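Local coordinates for protein endo-beta-mannanase (PDB 7BOB) that hydrolyses beta-1,4-linked mannosides as an exo-beta-1,4-mannosidase of glycosyl hydrolase family 5, probably releasing mannose from chain ends, at residues Thr56-Val61 with Leu279-Thr284; Gly154-Ala159 with Thr238-Pro243. One frame throughout, in Å; residues are numbered along the deposited sequence.

Following the chain from the N terminus, strand 56-62 is the first element to enter a contact, contact 1. Strands 94-101 and 151-154 come next, and the loop after the latter gives the first half of contact 2. Strand 237-241 closes contact 2 over 78 residues. Strand 277-282 closes contact 1 over 217 residues, so contact 2 is nested inside contact 1. Contact 1 joins two strands that are not neighbours in the beta/alpha barrel sheet; contact 2 joins a loop to strand 237-241, the neighbour of 277-282. The centres are about 10 Å apart. The contacts touch through side chains on or next to these two strands, and through the loop after strand 151-154.

Contact 1 (Thr56-Val61 with Leu279-Thr284)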
loop_
_atom_site.group_PDB
_atom_site.type_symbol
_atom_site.label_atom_id
_atom_site.label_comp_id
_atom_site.label_asym_id
_atom_site.label_seq_id
_atom_site.Cartn_x
_atom_site.Cartn_y
_atom_site.Cartn_z
ATOM N N THR A 56 5.495 -44.108 2.388
ATOM C CA THR A 56 4.334 -43.235 2.259
ATOM C C THR A 56 4.357 -42.522 0.908
ATOM O O THR A 56 5.407 -42.333 0.290
ATOM C CB THR A 56 4.281 -42.183 3.372
ATOM O OG1 THR A 56 5.548 -41.529 3.443
ATOM C CG2 THR A 56 3.996 -42.812 4.733
ATOM N N VAL A 57 3.174 -42.127 0.441
ATOM C CA VAL A 57 3.071 -41.334 -0.774
ATOM C C VAL A 57 1.941 -40.343 -0.557
ATOM O O VAL A 57 0.830 -40.737 -0.178
ATOM C CB VAL A 57 2.841 -42.188 -2.039
ATOM C CG1 VAL A 57 1.577 -43.085 -1.930
ATOM C CG2 VAL A 57 2.806 -41.293 -3.310
ATOM N N ARG A 58 2.243 -39.053 -0.726
ATOM C CA ARG A 58 1.234 -38.005 -0.667
ATOM C C ARG A 58 0.718 -37.733 -2.074
ATOM O O ARG A 58 1.506 -37.526 -3.007
ATOM C CB ARG A 58 1.805 -36.723 -0.063
ATOM C CG ARG A 58 0.802 -35.575 0.003
ATOM C CD ARG A 58 1.286 -34.495 0.937
ATOM N NE ARG A 58 0.367 -33.366 1.070
ATOM C CZ ARG A 58 0.659 -32.101 0.726
ATOM N NH1 ARG A 58 1.833 -31.789 0.176
ATOM N NH2 ARG A 58 -0.228 -31.142 0.929
ATOM N N PHE A 59 -0.599 -37.747 -2.232
ATOM C CA PHE A 59 -1.179 -37.440 -3.524
ATOM C C PHE A 59 -2.457 -36.634 -3.317
ATOM O O PHE A 59 -2.979 -36.523 -2.203
ATOM C CB PHE A 59 -1.403 -38.719 -4.347
ATOM C CG PHE A 59 -2.440 -39.651 -3.782
ATOM C CD1 PHE A 59 -2.064 -40.849 -3.191
ATOM C CD2 PHE A 59 -3.794 -39.366 -3.887
ATOM C CE1 PHE A 59 -3.005 -41.726 -2.690
ATOM C CE2 PHE A 59 -4.752 -40.255 -3.380
ATOM C CZ PHE A 59 -4.352 -41.421 -2.778
ATOM N N PHE A 60 -2.974 -36.077 -4.404
ATOM C CA PHE A 60 -3.935 -34.991 -4.308
ATOM C C PHE A 60 -5.232 -35.354 -5.009
ATOM O O PHE A 60 -5.237 -35.675 -6.204
ATOM C CB PHE A 60 -3.306 -33.723 -4.875
ATOM C CG PHE A 60 -1.948 -33.490 -4.331
ATOM C CD1 PHE A 60 -1.787 -32.977 -3.057
ATOM C CD2 PHE A 60 -0.823 -33.893 -5.039
ATOM C CE1 PHE A 60 -0.508 -32.789 -2.514
ATOM C CE2 PHE A 60 0.436 -33.723 -4.512
ATOM C CZ PHE A 60 0.595 -33.176 -3.244
ATOM N N VAL A 61 -6.324 -35.312 -4.253
ATOM C CA VAL A 61 -7.659 -35.541 -4.789
ATOM C C VAL A 61 -8.132 -34.203 -5.343
ATOM O O VAL A 61 -8.617 -33.345 -4.599
ATOM C CB VAL A 61 -8.589 -36.107 -3.700
ATOM C CG1 VAL A 61 -9.967 -36.425 -4.252
ATOM C CG2 VAL A 61 -7.965 -37.371 -3.086
ATOM N N LEU A 279 7.356 -32.912 8.174
ATOM C CA LEU A 279 7.970 -32.185 7.064
ATOM C C LEU A 279 7.317 -32.702 5.794
ATOM O O LEU A 279 7.846 -33.570 5.092
ATOM C CB LEU A 279 9.482 -32.370 7.032
ATOM C CG LEU A 279 10.213 -31.490 6.011
ATOM C CD1 LEU A 279 9.987 -30.022 6.323
ATOM C CD2 LEU A 279 11.722 -31.791 5.921
ATOM N N GLN A 280 6.131 -32.157 5.503
ATOM C CA GLN A 280 5.255 -32.724 4.480
ATOM C C GLN A 280 5.721 -32.431 3.063
ATOM O O GLN A 280 5.296 -33.119 2.120
ATOM C CB GLN A 280 3.848 -32.187 4.673
ATOM C CG GLN A 280 2.778 -32.885 3.845
ATOM C CD GLN A 280 1.454 -32.235 4.061
ATOM O OE1 GLN A 280 1.352 -31.005 4.026
ATOM N NE2 GLN A 280 0.429 -33.041 4.319
ATOM N N GLU A 281 6.584 -31.430 2.902
ATOM C CA GLU A 281 7.143 -31.041 1.613
ATOM C C GLU A 281 8.507 -30.440 1.886
ATOM O O GLU A 281 8.612 -29.490 2.670
ATOM C CB GLU A 281 6.303 -29.976 0.892
ATOM C CG GLU A 281 5.046 -30.417 0.194
ATOM C CD GLU A 281 4.379 -29.224 -0.522
ATOM O OE1 GLU A 281 5.094 -28.236 -0.849
ATOM O OE2 GLU A 281 3.149 -29.255 -0.713
ATOM N N PHE A 282 9.530 -30.950 1.211
ATOM C CA PHE A 282 10.798 -30.258 1.178
ATOM C C PHE A 282 11.431 -30.554 -0.167
ATOM O O PHE A 282 11.177 -31.603 -0.762
ATOM C CB PHE A 282 11.703 -30.692 2.339
ATOM C CG PHE A 282 12.295 -32.035 2.138
ATOM C CD1 PHE A 282 11.547 -33.179 2.387
ATOM C CD2 PHE A 282 13.584 -32.163 1.641
ATOM C CE1 PHE A 282 12.100 -34.438 2.179
ATOM C CE2 PHE A 282 14.138 -33.412 1.422
ATOM C CZ PHE A 282 13.397 -34.554 1.696
ATOM N N GLY A 283 12.237 -29.624 -0.657
ATOM C CA GLY A 283 12.838 -29.820 -1.964
ATOM C C GLY A 283 13.990 -28.869 -2.158
ATOM O O GLY A 283 14.158 -27.918 -1.393
ATOM N N THR A 284 14.803 -29.156 -3.171
ATOM C CA THR A 284 15.882 -28.231 -3.491
ATOM C C THR A 284 15.527 -27.267 -4.606
ATOM O O THR A 284 16.206 -26.246 -4.742
ATOM C CB THR A 284 17.162 -28.969 -3.900
ATOM O OG1 THR A 284 16.880 -29.807 -5.028
ATOM C CG2 THR A 284 17.719 -29.797 -2.730
#
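R58 reaches from its strand to both Q280 and E281. Its CG is anti to the backbone N (chi1 179°), and the chain stays extended as far as NE. This carries the guanidinium across the barrel interior. NH1 donates to E281 OE2 at 3.0 Å, with an N-H...O angle of 157°, and the pair is also a salt bridge. OE2 receives it on its anti lone pair and lies almost in the guanidinium plane. NH2 makes a second salt bridge with D152, and NH1 also bonds N23.

The Q280 amide lies over one face of the guanidinium, the two planes 13° apart. Q280 CD sits 3.3 Å above the centre of that group. R58 NE and Q280 NE2 are 3.3 Å apart, but both are donors, so this is stacking and not a bond. Q280 finds its polar partners elsewhere: OE1 pairs with H240, and NE2 with Q96 and D152.

F59 points the other way, against L81, L84 and L85 of helix 75-89. F60 comes back to the R58 side. Its CE1 lies 3.5 Å above the opposite face of the guanidinium, so the ring turns its edge to that face. The guanidinium is thus held between F60 and Q280. Replacing R58 with a leucine would probably leave E281 OE2 and D152 without their cationic mate and open a gap between F60 and the Q280 amide.

E281 OE1 bonds the hydroxyl of Y242. The carboxylate is therefore gripped at both oxygens, which fixes its rotation. A glutamate at the end of the seventh barrel strand, held by an arginine and a tyrosine, is consistent with the nucleophile position of family 5 hydrolases.

Contact 2 (Gly154-Ala159 with Thr238-Pro243); sequences GNELDA and TMHGYP
E156 OE2 comes in at the edge of the H240 ring, the carboxylate and ring nearly coplanar, with their planes 26° apart. H240 ND1 donates to E156 OE2 over a short 2.6 Å. The bond is nearly straight, with an N-H...O angle of 174°. OE2 lies practically in the ring plane and uses its anti lone pair. The E156 chain is extended beyond CG, which itself is anti to the carbonyl carbon (chi1 -57°). The stem therefore runs past the ring edge, and CG comes within 3.5 Å of H240 CE1. The other ring nitrogen, NE2, is held by Q280, so the imidazole is tied at both nitrogens and its flip is fixed.

An asparagine-glutamate pair just after the fourth barrel strand is a hallmark of clan GH-A, to which family 5 belongs. There the glutamate is the general acid/base, and E156 is consistent with that role.

N155 approaches the same ring from its edge, with its amide nearly coplanar with the imidazole. Its OD1 is 3.7 Å from H240 CE1. The two only touch, with no hydrogen bond between them. OD1 bonds R58 NH2 instead, and ND2 bonds the backbone oxygen of W103, so the amide is set from both ends.

The backbone of E156 takes a left-handed conformation, and A159 N bonds E156 O at 2.9 Å in the turn that follows. W103 packs against the side chains of both E156 and A159.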
loop_
_atom_site.group_PDB
_atom_site.type_symbol
_atom_site.label_atom_id
_atom_site.label_comp_id
_atom_site.label_asym_id
_atom_site.label_seq_id
_atom_site.Cartn_x
_atom_site.Cartn_y
_atom_site.Cartn_z
ATOM N N GLY A 154 -5.805 -30.381 2.941
ATOM C CA GLY A 154 -5.641 -29.823 1.612
ATOM C C GLY A 154 -4.218 -29.343 1.469
ATOM O O GLY A 154 -3.439 -29.356 2.421
ATOM N N ASN A 155 -3.877 -28.923 0.260
ATOM C CA ASN A 155 -2.528 -28.475 -0.026
ATOM C C ASN A 155 -2.416 -26.957 0.133
ATOM O O ASN A 155 -2.998 -26.196 -0.651
ATOM C CB ASN A 155 -2.082 -28.873 -1.421
ATOM C CG ASN A 155 -0.634 -28.530 -1.621
ATOM O OD1 ASN A 155 0.151 -28.721 -0.699
ATOM N ND2 ASN A 155 -0.282 -27.957 -2.765
ATOM N N GLU A 156 -1.658 -26.530 1.142
ATOM C CA GLU A 156 -1.238 -25.136 1.299
ATOM C C GLU A 156 -2.444 -24.209 1.270
ATOM O O GLU A 156 -2.494 -23.225 0.526
ATOM C CB GLU A 156 -0.212 -24.758 0.229
ATOM C CG GLU A 156 1.019 -25.679 0.258
ATOM C CD GLU A 156 2.256 -25.075 -0.377
ATOM O OE1 GLU A 156 2.119 -24.244 -1.313
ATOM O OE2 GLU A 156 3.376 -25.445 0.064
ATOM N N LEU A 157 -3.446 -24.557 2.083
ATOM C CA LEU A 157 -4.671 -23.776 2.114
ATOM C C LEU A 157 -4.393 -22.355 2.571
ATOM O O LEU A 157 -5.185 -21.451 2.286
ATOM C CB LEU A 157 -5.704 -24.447 3.020
ATOM C CG LEU A 157 -6.285 -25.775 2.485
ATOM C CD1 LEU A 157 -6.814 -26.653 3.628
ATOM C CD2 LEU A 157 -7.361 -25.524 1.433
ATOM N N ASP A 158 -3.267 -22.139 3.249
ATOM C CA ASP A 158 -2.889 -20.821 3.718
ATOM C C ASP A 158 -2.253 -19.959 2.632
ATOM O O ASP A 158 -1.997 -18.781 2.880
ATOM C CB ASP A 158 -1.926 -20.978 4.884
ATOM C CG ASP A 158 -0.661 -21.692 4.474
ATOM O OD1 ASP A 158 -0.725 -22.848 4.074
ATOM O OD2 ASP A 158 0.411 -21.092 4.511
ATOM N N ALA A 159 -1.936 -20.527 1.474
ATOM C CA ALA A 159 -1.412 -19.772 0.347
ATOM C C ALA A 159 -2.513 -19.185 -0.522
ATOM O O ALA A 159 -2.216 -18.394 -1.423
ATOM C CB ALA A 159 -0.523 -20.674 -0.517
ATOM N N THR A 238 1.805 -29.431 9.860
ATOM C CA THR A 238 2.745 -29.672 8.773
ATOM C C THR A 238 3.639 -28.452 8.533
ATOM O O THR A 238 3.303 -27.320 8.892
ATOM C CB THR A 238 2.021 -30.033 7.469
ATOM O OG1 THR A 238 1.263 -28.904 7.040
ATOM C CG2 THR A 238 1.095 -31.228 7.666
ATOM N N MET A 239 4.795 -28.708 7.913
ATOM C CA MET A 239 5.718 -27.670 7.474
ATOM C C MET A 239 6.211 -28.033 6.081
ATOM O O MET A 239 6.425 -29.213 5.773
ATOM C CB MET A 239 6.898 -27.515 8.441
ATOM C CG MET A 239 7.784 -26.295 8.172
ATOM S SD MET A 239 6.767 -24.807 7.921
ATOM C CE MET A 239 5.938 -24.664 9.514
ATOM N N HIS A 240 6.300 -27.025 5.227
ATOM C CA HIS A 240 6.837 -27.111 3.875
ATOM C C HIS A 240 7.979 -26.119 3.768
ATOM O O HIS A 240 7.885 -25.007 4.293
ATOM C CB HIS A 240 5.805 -26.721 2.804
ATOM C CG HIS A 240 4.583 -27.582 2.766
ATOM N ND1 HIS A 240 3.567 -27.376 1.853
ATOM C CD2 HIS A 240 4.212 -28.649 3.509
ATOM C CE1 HIS A 240 2.618 -28.276 2.042
ATOM N NE2 HIS A 240 2.984 -29.063 3.040
ATOM N N GLY A 241 9.025 -26.472 3.044
ATOM C CA GLY A 241 10.072 -25.483 2.934
ATOM C C GLY A 241 11.037 -25.753 1.814
ATOM O O GLY A 241 11.367 -26.910 1.516
ATOM N N TYR A 242 11.471 -24.674 1.183
ATOM C CA TYR A 242 12.354 -24.697 0.034
ATOM C C TYR A 242 13.402 -23.609 0.194
ATOM O O TYR A 242 13.188 -22.642 0.933
ATOM C CB TYR A 242 11.554 -24.477 -1.248
ATOM C CG TYR A 242 10.445 -25.466 -1.425
ATOM C CD1 TYR A 242 9.188 -25.257 -0.849
ATOM C CD2 TYR A 242 10.653 -26.621 -2.175
ATOM C CE1 TYR A 242 8.141 -26.216 -1.037
ATOM C CE2 TYR A 242 9.637 -27.550 -2.364
ATOM C CZ TYR A 242 8.384 -27.347 -1.800
ATOM O OH TYR A 242 7.392 -28.299 -2.013
ATOM N N PRO A 243 14.537 -23.729 -0.498
ATOM C CA PRO A 243 15.634 -22.749 -0.339
ATOM C C PRO A 243 15.545 -21.480 -1.185
ATOM O O PRO A 243 16.423 -20.622 -1.052
ATOM C CB PRO A 243 16.866 -23.571 -0.749
ATOM C CG PRO A 243 16.332 -24.595 -1.746
ATOM C CD PRO A 243 14.936 -24.917 -1.281
#